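Local coordinates for regulating synaptic membrane exocytosis protein 2 (Rattus norvegicus, PDB 2BWQ) that probably helps organise neurotransmitter release at the synapse as a Rab3-interacting protein, of which this chain is the C2A domain, at residues Glu83-Met88 with Glu113-Leu118; Arg39-Lys44 with Lys63-Pro68; Arg57-Val62 with Gln72-Ser77. One frame throughout, in Å; residues are numbered along the deposited sequence. Where two conformers were deposited one is given.

Contact 1 (Glu83-Met88 with Glu113-Leu118); sequences EFRERM and ELETAL
Arg-85 and Glu-115 lie side by side at the outer side of this contact, their charged ends leading the same way. Their salt bridge runs from NE of Arg-85 to OE2 of Glu-115 (3.2 Å). As a hydrogen bond it is weak, for the N-H points well off the oxygen; guanidinium and carboxylate planes are 58° apart. Glu-115 arrives there with CG anti to its own nitrogen (chi1 -178°) and a bend at the next bond. A second ion pair, Arg-87 with Glu-83, stays within 83-88. CB of Glu-83 lies over a face of the Arg-87 guanidinium, whose NH1 also bonds in its own plane to the carbonyl O of Glu-86, fixing that group's rotation.

Among the hydrogen bonds, the backbone one from N of Leu-114 to O of Arg-87 (3.0 Å) is nearly straight at 170°. A water bridges the two turns. It is hydrogen-bonded to O of Phe-84 (2.7 Å) and OE1 of Glu-113 (2.8 Å), and accepts the N-H of Glu-115 (3.0 Å to N).

Apolar packing lies on the inner side, where CB of Leu-114, in one of its two conformers, meets CG of Phe-84 at 3.9 Å. The Phe-84 ring also packs edge-to-face with Phe-13 and touches Leu-119.

Met-88 and Glu-113 form an antiparallel, non-hydrogen-bonded pair where strands 105-113 and 88-95 respectively end and begin. Their side chains run alongside each other on the side away from Phe-84, with SD of Met-88 3.8 Å from OE2 of Glu-113. Each segment has a short 3-10 turn near that pair, so the arrangement is two loops closing one end of the antiparallel beta sandwich of a C2 domain.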
loop_
_atom_site.group_PDB
_atom_site.type_symbol
_atom_site.label_atom_id
_atom_site.label_comp_id
_atom_site.label_asym_id
_atom_site.label_seq_id
_atom_site.Cartn_x
_atom_site.Cartn_y
_atom_site.Cartn_z
ATOM N N GLU A 83 20.181 -2.796 -2.278
ATOM C CA GLU A 83 19.396 -2.021 -3.225
ATOM C C GLU A 83 18.489 -1.045 -2.465
ATOM O O GLU A 83 17.831 -0.229 -3.099
ATOM C CB GLU A 83 18.450 -2.965 -4.012
ATOM C CG GLU A 83 19.179 -3.898 -4.998
ATOM C CD GLU A 83 18.277 -5.022 -5.556
ATOM O OE1 GLU A 83 17.173 -5.358 -5.004
ATOM O OE2 GLU A 83 18.673 -5.574 -6.618
ATOM N N PHE A 84 18.443 -1.108 -1.153
ATOM C CA PHE A 84 17.367 -0.359 -0.448
ATOM C C PHE A 84 17.481 1.144 -0.641
ATOM O O PHE A 84 16.424 1.771 -0.696
ATOM C CB PHE A 84 17.415 -0.669 1.034
ATOM C CG PHE A 84 16.780 -1.991 1.424
ATOM C CD1 PHE A 84 16.336 -2.913 0.474
ATOM C CD2 PHE A 84 16.692 -2.300 2.766
ATOM C CE1 PHE A 84 15.751 -4.143 0.920
ATOM C CE2 PHE A 84 16.152 -3.538 3.217
ATOM C CZ PHE A 84 15.690 -4.413 2.274
ATOM N N ARG A 85 18.672 1.724 -0.779
ATOM C CA ARG A 85 18.775 3.192 -0.968
ATOM C C ARG A 85 18.185 3.662 -2.269
ATOM O O ARG A 85 17.917 4.846 -2.442
ATOM C CB ARG A 85 20.227 3.681 -0.854
ATOM C CG ARG A 85 20.729 3.723 0.569
ATOM C CD ARG A 85 22.114 4.393 0.719
ATOM N NE ARG A 85 22.766 4.091 2.001
ATOM C CZ ARG A 85 23.941 3.466 2.135
ATOM N NH1 ARG A 85 24.644 3.079 1.068
ATOM N NH2 ARG A 85 24.431 3.241 3.351
ATOM N N GLU A 86 17.979 2.718 -3.179
ATOM C CA GLU A 86 17.487 2.977 -4.513
ATOM C C GLU A 86 16.112 2.360 -4.784
ATOM O O GLU A 86 15.757 2.094 -5.941
ATOM C CB GLU A 86 18.492 2.439 -5.546
ATOM C CG GLU A 86 19.889 3.107 -5.520
ATOM C CD GLU A 86 19.888 4.629 -5.730
ATOM O OE1 GLU A 86 18.854 5.236 -6.116
ATOM O OE2 GLU A 86 20.952 5.254 -5.504
ATOM N N ARG A 87 15.365 2.017 -3.727
ATOM C CA ARG A 87 14.030 1.372 -3.927
ATOM C C ARG A 87 13.026 2.072 -3.034
ATOM O O ARG A 87 13.362 2.535 -1.917
ATOM C CB ARG A 87 14.028 -0.125 -3.498
ATOM C CG ARG A 87 15.000 -0.948 -4.319
ATOM C CD ARG A 87 14.496 -1.030 -5.722
ATOM N NE ARG A 87 15.173 -2.073 -6.467
ATOM C CZ ARG A 87 16.197 -1.802 -7.241
ATOM N NH1 ARG A 87 16.634 -0.535 -7.363
ATOM N NH2 ARG A 87 16.808 -2.784 -7.904
ATOM N N MET A 88 11.801 2.134 -3.531
ATOM C CA MET A 88 10.687 2.674 -2.765
ATOM C C MET A 88 9.398 2.015 -3.144
ATOM O O MET A 88 9.261 1.497 -4.259
ATOM C CB MET A 88 10.550 4.189 -2.941
ATOM C CG MET A 88 10.193 4.608 -4.316
ATOM S SD MET A 88 10.513 6.384 -4.476
ATOM C CE MET A 88 9.847 6.642 -6.153
ATOM N N GLU A 113 10.272 4.906 1.326
ATOM C CA GLU A 113 11.678 4.625 0.968
ATOM C C GLU A 113 12.156 3.372 1.701
ATOM O O GLU A 113 12.024 3.320 2.947
ATOM C CB GLU A 113 12.593 5.815 1.328
ATOM C CG GLU A 113 12.291 7.030 0.450
ATOM C CD GLU A 113 12.887 6.927 -0.912
ATOM O OE1 GLU A 113 13.586 5.970 -1.276
ATOM O OE2 GLU A 113 12.616 7.870 -1.676
ATOM N N LEU A 114 12.689 2.385 0.988
ATOM C CA LEU A 114 13.104 1.154 1.672
ATOM C C LEU A 114 14.166 1.382 2.728
ATOM O O LEU A 114 14.125 0.687 3.757
ATOM C CB LEU A 114 13.582 0.080 0.692
ATOM C CG LEU A 114 12.503 -0.907 0.238
ATOM C CD1 LEU A 114 12.122 -1.757 1.479
ATOM C CD2 LEU A 114 11.291 -0.218 -0.364
ATOM N N GLU A 115 15.088 2.331 2.513
ATOM C CA GLU A 115 16.250 2.436 3.395
ATOM C C GLU A 115 15.844 2.767 4.814
ATOM O O GLU A 115 16.609 2.436 5.712
ATOM C CB GLU A 115 17.184 3.525 2.857
ATOM C CG GLU A 115 18.483 3.741 3.653
ATOM C CD GLU A 115 19.534 2.643 3.494
ATOM O OE1 GLU A 115 19.314 1.562 2.868
ATOM O OE2 GLU A 115 20.665 2.872 4.011
ATOM N N THR A 116 14.717 3.415 5.017
ATOM C CA THR A 116 14.315 3.678 6.378
ATOM C C THR A 116 12.982 3.086 6.732
ATOM O O THR A 116 12.352 3.512 7.697
ATOM C CB THR A 116 14.312 5.208 6.656
ATOM O OG1 THR A 116 13.533 5.851 5.647
ATOM C CG2 THR A 116 15.799 5.781 6.667
ATOM N N ALA A 117 12.478 2.171 5.923
ATOM C CA ALA A 117 11.179 1.581 6.154
ATOM C C ALA A 117 11.159 0.764 7.455
ATOM O O ALA A 117 12.186 0.245 7.939
ATOM C CB ALA A 117 10.863 0.616 4.997
ATOM N N LEU A 118 9.980 0.685 8.016
ATOM C CA LEU A 118 9.711 -0.153 9.200
ATOM C C LEU A 118 9.607 -1.637 8.815
ATOM O O LEU A 118 8.510 -2.171 8.675
ATOM C CB LEU A 118 8.397 0.318 9.883
ATOM C CG LEU A 118 8.486 1.696 10.541
ATOM C CD1 LEU A 118 7.106 2.285 10.750
ATOM C CD2 LEU A 118 9.169 1.623 11.858
HETATM O O HOH W 1 15.253 4.103 0.047
#

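Contact 2 (Arg39-Lys44 with Lys63-Pro68); sequences RNPYVK and KKTLEP
Arg-39 faces both Lys-64 and Thr-65 in a G1 beta bulge, held by a single antiparallel bridge at the lip of a C2 sandwich. N of Thr-65 bonds to O of Arg-39 (2.9 Å) in the carbonyl plane, while the return bond, from N of Arg-39 to O of Thr-65 (3.2 Å), comes in from above the carbonyl plane of Thr-65.

Asn-40 reaches across beside the bulge. With CG beside its own nitrogen (chi1 -58°), it sets OD1 before N of Lys-64 at 2.9 Å, again in the amide's C=O plane, and its ND2 holds O of Gln-96. With an alanine here, the N-H of Lys-64 would probably be left without its side-chain acceptor and the bulge freer to shift.

The Arg-39 side chain passes CD2 of Leu-66 at an angle and then leads away, NE bonding to O of Pro-31 and NH1 making salt bridges to Asp-95 and Glu-105.

On the inner side, the Pro-41 and Thr-65 side chains cross at about a right angle, CD of Pro-41 3.8 Å from CG2 of Thr-65. CG of Pro-41 also meets Pro-68, CG to CG, at 3.6 Å.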
loop_
_atom_site.group_PDB
_atom_site.type_symbol
_atom_site.label_atom_id
_atom_site.label_comp_id
_atom_site.label_asym_id
_atom_site.label_seq_id
_atom_site.Cartn_x
_atom_site.Cartn_y
_atom_site.Cartn_z
ATOM N N ARG A 39 -17.187 4.349 -0.736
ATOM C CA ARG A 39 -16.211 4.112 -1.785
ATOM C C ARG A 39 -16.226 2.635 -2.227
ATOM O O ARG A 39 -16.730 1.782 -1.519
ATOM C CB ARG A 39 -14.827 4.438 -1.161
ATOM C CG ARG A 39 -14.642 5.904 -0.697
ATOM C CD ARG A 39 -14.771 6.856 -1.848
ATOM N NE ARG A 39 -14.615 8.249 -1.416
ATOM C CZ ARG A 39 -14.383 9.279 -2.233
ATOM N NH1 ARG A 39 -14.325 9.108 -3.562
ATOM N NH2 ARG A 39 -14.252 10.482 -1.682
ATOM N N ASN A 40 -15.570 2.367 -3.345
ATOM C CA ASN A 40 -15.202 1.024 -3.776
ATOM C C ASN A 40 -13.700 0.979 -3.850
ATOM O O ASN A 40 -13.114 1.180 -4.922
ATOM C CB ASN A 40 -15.759 0.679 -5.165
ATOM C CG ASN A 40 -17.263 0.797 -5.230
ATOM O OD1 ASN A 40 -18.018 0.348 -4.322
ATOM N ND2 ASN A 40 -17.735 1.403 -6.334
ATOM N N PRO A 41 -13.055 0.829 -2.697
ATOM C CA PRO A 41 -11.592 1.069 -2.668
ATOM C C PRO A 41 -10.701 -0.120 -3.059
ATOM O O PRO A 41 -11.013 -1.290 -2.743
ATOM C CB PRO A 41 -11.347 1.538 -1.220
ATOM C CG PRO A 41 -12.433 0.818 -0.430
ATOM C CD PRO A 41 -13.608 0.614 -1.352
ATOM N N TYR A 42 -9.574 0.221 -3.702
ATOM C CA TYR A 42 -8.476 -0.740 -3.912
ATOM C C TYR A 42 -7.181 -0.013 -3.734
ATOM O O TYR A 42 -7.107 1.184 -3.868
ATOM C CB TYR A 42 -8.562 -1.478 -5.254
ATOM C CG TYR A 42 -8.318 -0.579 -6.452
ATOM C CD1 TYR A 42 -7.002 -0.433 -6.984
ATOM C CD2 TYR A 42 -9.402 0.008 -7.132
ATOM C CE1 TYR A 42 -6.774 0.340 -8.118
ATOM C CE2 TYR A 42 -9.158 0.822 -8.258
ATOM C CZ TYR A 42 -7.841 0.922 -8.741
ATOM O OH TYR A 42 -7.616 1.666 -9.897
ATOM N N VAL A 43 -6.147 -0.818 -3.477
ATOM C CA VAL A 43 -4.781 -0.319 -3.358
ATOM C C VAL A 43 -3.922 -0.864 -4.471
ATOM O O VAL A 43 -4.037 -2.017 -4.819
ATOM C CB VAL A 43 -4.175 -0.752 -2.011
ATOM C CG1 VAL A 43 -2.720 -0.310 -1.899
ATOM C CG2 VAL A 43 -4.908 -0.060 -0.858
ATOM N N LYS A 44 -3.110 0.003 -5.064
ATOM C CA LYS A 44 -2.080 -0.353 -6.058
ATOM C C LYS A 44 -0.721 -0.092 -5.456
ATOM O O LYS A 44 -0.527 0.914 -4.745
ATOM C CB LYS A 44 -2.263 0.523 -7.301
ATOM C CG LYS A 44 -1.315 0.176 -8.409
ATOM C CD LYS A 44 -1.798 0.803 -9.749
ATOM C CE LYS A 44 -1.760 2.331 -9.698
ATOM N NZ LYS A 44 -2.222 2.947 -10.987
ATOM N N LYS A 63 -16.532 -3.534 -2.174
ATOM C CA LYS A 63 -17.711 -2.760 -2.556
ATOM C C LYS A 63 -18.277 -1.961 -1.376
ATOM O O LYS A 63 -18.462 -2.513 -0.280
ATOM C CB LYS A 63 -18.875 -3.640 -3.061
ATOM C CG LYS A 63 -18.627 -4.802 -3.922
ATOM C CD LYS A 63 -20.002 -5.359 -4.413
ATOM C CE LYS A 63 -19.886 -6.839 -4.906
ATOM N NZ LYS A 63 -20.525 -7.154 -6.253
ATOM N N LYS A 64 -18.517 -0.680 -1.604
ATOM C CA LYS A 64 -19.368 0.151 -0.721
ATOM C C LYS A 64 -18.915 0.163 0.736
ATOM O O LYS A 64 -19.587 -0.365 1.655
ATOM C CB LYS A 64 -20.871 -0.252 -0.823
ATOM C CG LYS A 64 -21.441 -0.009 -2.220
ATOM C CD LYS A 64 -22.944 -0.494 -2.299
ATOM C CE LYS A 64 -23.529 -0.212 -3.674
ATOM N NZ LYS A 64 -24.927 -0.804 -3.787
ATOM N N THR A 65 -17.743 0.730 0.974
ATOM C CA THR A 65 -17.276 0.843 2.355
ATOM C C THR A 65 -16.346 2.048 2.507
ATOM O O THR A 65 -15.784 2.531 1.527
ATOM C CB THR A 65 -16.517 -0.460 2.710
ATOM O OG1 THR A 65 -16.044 -0.413 4.050
ATOM C CG2 THR A 65 -15.216 -0.630 1.857
ATOM N N LEU A 66 -16.151 2.441 3.766
ATOM C CA LEU A 66 -15.138 3.422 4.199
ATOM C C LEU A 66 -14.066 2.803 5.090
ATOM O O LEU A 66 -13.146 3.497 5.535
ATOM C CB LEU A 66 -15.812 4.546 4.996
ATOM C CG LEU A 66 -16.944 5.207 4.232
ATOM C CD1 LEU A 66 -17.565 6.265 5.155
ATOM C CD2 LEU A 66 -16.514 5.834 2.912
ATOM N N GLU A 67 -14.184 1.507 5.319
ATOM C CA GLU A 67 -13.263 0.782 6.186
ATOM C C GLU A 67 -12.927 -0.590 5.556
ATOM O O GLU A 67 -13.206 -1.627 6.155
ATOM C CB GLU A 67 -13.917 0.596 7.572
ATOM C CG GLU A 67 -12.963 0.172 8.657
ATOM C CD GLU A 67 -13.450 0.632 10.009
ATOM O OE1 GLU A 67 -14.702 0.734 10.154
ATOM O OE2 GLU A 67 -12.602 0.895 10.903
ATOM N N PRO A 68 -12.327 -0.592 4.372
ATOM C CA PRO A 68 -12.069 -1.849 3.636
ATOM C C PRO A 68 -11.050 -2.706 4.350
ATOM O O PRO A 68 -10.096 -2.185 4.944
ATOM C CB PRO A 68 -11.474 -1.351 2.313
ATOM C CG PRO A 68 -10.826 -0.025 2.694
ATOM C CD PRO A 68 -11.851 0.594 3.610
#

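Contact 3 (Arg57-Val62 with Gln72-Ser77); sequences RRTKTV and QTFIYS
Arg-57 lies against Phe-74 through its aliphatic root: CB sits over one face of the ring, 3.7 Å from the centroid, in a CH-pi contact. Bent at its second torsion (chi2 -65°), the chain then turns along strand 69-76 until NH2 donates to O of Ile-75 (2.9 Å), close to the guanidinium plane. A water at the edge of that group takes a further bond from NH2 (3.0 Å) and one from N of Ser-77. Tyr-76, which has two conformers, lies with CE1 over a guanidinium face in one of them, the ring tilted 47° to the guanidinium.

At the other end Gln-72 stretches its extended side chain across to offer OE1 to N of Lys-60 (2.9 Å), an in-plane bond on a lone pair. The far rim of Phe-74 fits here too, CZ 3.8 Å from CG2 of Thr-59.

The second shell sets these groups in place. NH1 of Arg-57 is held by O of Lys-54, and Tyr-76 OH by O of Asn-55. OG1 of Thr-59 donates to O of Lys-60 and accepts a hydrogen bond from N of Val-43.

The two segments run in nearly opposite directions, yet strand 56-58 pairs with 41-48 in one sheet and 69-76 with 19-28 in the other. Side chains therefore stitch the two layers of the sandwich together along this edge, with Phe-74 reaching in against Ile-24 and Ile-45.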
loop_
_atom_site.group_PDB
_atom_site.type_symbol
_atom_site.label_atom_id
_atom_site.label_comp_id
_atom_site.label_asym_id
_atom_site.label_seq_id
_atom_site.Cartn_x
_atom_site.Cartn_y
_atom_site.Cartn_z
ATOM N N ARG A 57 1.431 -4.494 -8.142
ATOM C CA ARG A 57 0.441 -5.361 -7.466
ATOM C C ARG A 57 -0.795 -4.561 -7.141
ATOM O O ARG A 57 -0.707 -3.321 -6.946
ATOM C CB ARG A 57 1.015 -5.835 -6.127
ATOM C CG ARG A 57 2.259 -6.716 -6.218
ATOM C CD ARG A 57 2.100 -8.082 -6.885
ATOM N NE ARG A 57 3.371 -8.809 -6.783
ATOM C CZ ARG A 57 4.390 -8.631 -7.558
ATOM N NH1 ARG A 57 4.320 -7.814 -8.610
ATOM N NH2 ARG A 57 5.517 -9.306 -7.290
ATOM N N ARG A 58 -1.946 -5.243 -7.030
ATOM C CA ARG A 58 -3.166 -4.542 -6.677
ATOM C C ARG A 58 -3.987 -5.420 -5.763
ATOM O O ARG A 58 -4.056 -6.631 -5.987
ATOM C CB ARG A 58 -3.992 -4.356 -7.972
ATOM C CG ARG A 58 -3.632 -3.188 -8.747
ATOM C CD ARG A 58 -4.545 -2.979 -9.970
ATOM N NE ARG A 58 -5.975 -2.985 -9.647
ATOM C CZ ARG A 58 -6.894 -2.266 -10.315
ATOM N NH1 ARG A 58 -6.523 -1.451 -11.318
ATOM N NH2 ARG A 58 -8.167 -2.336 -9.973
ATOM N N THR A 59 -4.635 -4.809 -4.770
ATOM C CA THR A 59 -5.680 -5.542 -4.031
ATOM C C THR A 59 -6.930 -5.712 -4.883
ATOM O O THR A 59 -7.138 -5.018 -5.880
ATOM C CB THR A 59 -6.080 -4.831 -2.730
ATOM O OG1 THR A 59 -6.755 -3.607 -3.048
ATOM C CG2 THR A 59 -4.882 -4.526 -1.799
ATOM N N LYS A 60 -7.783 -6.611 -4.410
ATOM C CA LYS A 60 -9.173 -6.621 -4.878
ATOM C C LYS A 60 -9.880 -5.309 -4.466
ATOM O O LYS A 60 -9.384 -4.523 -3.632
ATOM C CB LYS A 60 -9.932 -7.832 -4.339
ATOM C CG LYS A 60 -9.346 -9.131 -4.857
ATOM C CD LYS A 60 -10.078 -10.346 -4.245
ATOM C CE LYS A 60 -9.439 -11.678 -4.713
ATOM N NZ LYS A 60 -10.001 -12.845 -3.950
ATOM N N THR A 61 -11.026 -5.069 -5.082
ATOM C CA THR A 61 -11.804 -3.847 -4.801
ATOM C C THR A 61 -12.955 -4.205 -3.873
ATOM O O THR A 61 -13.751 -5.067 -4.184
ATOM C CB THR A 61 -12.361 -3.237 -6.108
ATOM O OG1 THR A 61 -11.267 -2.842 -6.967
ATOM C CG2 THR A 61 -13.137 -1.942 -5.844
ATOM N N VAL A 62 -13.021 -3.608 -2.708
ATOM C CA VAL A 62 -14.153 -3.861 -1.798
ATOM C C VAL A 62 -15.326 -2.986 -2.210
ATOM O O VAL A 62 -15.112 -1.827 -2.602
ATOM C CB VAL A 62 -13.760 -3.582 -0.321
ATOM C CG1 VAL A 62 -14.938 -3.825 0.592
ATOM C CG2 VAL A 62 -12.563 -4.434 0.048
ATOM N N GLN A 72 -4.271 -8.805 2.148
ATOM C CA GLN A 72 -3.550 -9.432 1.042
ATOM C C GLN A 72 -2.053 -9.253 1.227
ATOM O O GLN A 72 -1.601 -8.159 1.605
ATOM C CB GLN A 72 -4.012 -8.829 -0.270
ATOM C CG GLN A 72 -5.417 -9.353 -0.681
ATOM C CD GLN A 72 -5.860 -8.819 -2.031
ATOM O OE1 GLN A 72 -6.781 -8.003 -2.109
ATOM N NE2 GLN A 72 -5.247 -9.321 -3.091
ATOM N N THR A 73 -1.297 -10.301 0.930
ATOM C CA THR A 73 0.161 -10.285 1.028
ATOM C C THR A 73 0.751 -10.390 -0.347
ATOM O O THR A 73 0.468 -11.318 -1.118
ATOM C CB THR A 73 0.599 -11.411 1.870
ATOM O OG1 THR A 73 0.173 -11.189 3.232
ATOM C CG2 THR A 73 2.160 -11.530 1.938
ATOM N N PHE A 74 1.564 -9.396 -0.633
ATOM C CA PHE A 74 2.294 -9.330 -1.877
ATOM C C PHE A 74 3.765 -9.726 -1.615
ATOM O O PHE A 74 4.298 -9.369 -0.576
ATOM C CB PHE A 74 2.270 -7.933 -2.455
ATOM C CG PHE A 74 0.883 -7.300 -2.620
ATOM C CD1 PHE A 74 -0.282 -8.053 -2.834
ATOM C CD2 PHE A 74 0.792 -5.931 -2.645
ATOM C CE1 PHE A 74 -1.529 -7.346 -3.023
ATOM C CE2 PHE A 74 -0.434 -5.257 -2.850
ATOM C CZ PHE A 74 -1.559 -5.996 -3.038
ATOM N N ILE A 75 4.403 -10.350 -2.576
ATOM C CA ILE A 75 5.785 -10.792 -2.426
ATOM C C ILE A 75 6.567 -10.248 -3.609
ATOM O O ILE A 75 6.209 -10.534 -4.771
ATOM C CB ILE A 75 5.941 -12.322 -2.364
ATOM C CG1 ILE A 75 5.209 -12.879 -1.127
ATOM C CG2 ILE A 75 7.454 -12.645 -2.325
ATOM C CD1 ILE A 75 5.661 -14.234 -0.710
ATOM N N TYR A 76 7.595 -9.469 -3.314
ATOM C CA TYR A 76 8.469 -8.913 -4.337
ATOM C C TYR A 76 9.736 -9.766 -4.315
ATOM O O TYR A 76 10.286 -10.035 -3.249
ATOM C CB TYR A 76 8.716 -7.431 -4.050
ATOM C CG TYR A 76 7.555 -6.546 -4.490
ATOM C CD1 TYR A 76 7.198 -6.472 -5.823
ATOM C CD2 TYR A 76 6.852 -5.737 -3.571
ATOM C CE1 TYR A 76 6.147 -5.645 -6.259
ATOM C CE2 TYR A 76 5.805 -4.901 -3.981
ATOM C CZ TYR A 76 5.458 -4.851 -5.349
ATOM O OH TYR A 76 4.422 -4.028 -5.775
ATOM N N SER A 77 10.212 -10.225 -5.466
ATOM C CA SER A 77 11.450 -10.973 -5.485
ATOM C C SER A 77 12.009 -10.931 -6.895
ATOM O O SER A 77 11.198 -10.933 -7.825
ATOM C CB SER A 77 11.139 -12.436 -5.200
ATOM O OG SER A 77 12.296 -13.289 -5.322
HETATM O O HOH W 2 8.471 -9.322 -7.775
#

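Contacts 2 and 3 interlock along the chain, their segments alternating, and contact 1 follows both. Contacts 2 and 3 have centres 14 Å apart and share the sheet in which strands 41-48 and 56-58 are neighbours; they touch directly, with probable backbone hydrogen bonds from Thr-59 to Val-43 and from Val-62 to Pro-41. Contact 1 lies on the opposite side of the chain's centre from contact 2, the two centres 27 Å apart, and its centre is 19 Å from that of contact 3. Together they tie loops at both ends of one C2 sandwich and, through contact 3, join its two sheets along an edge between them.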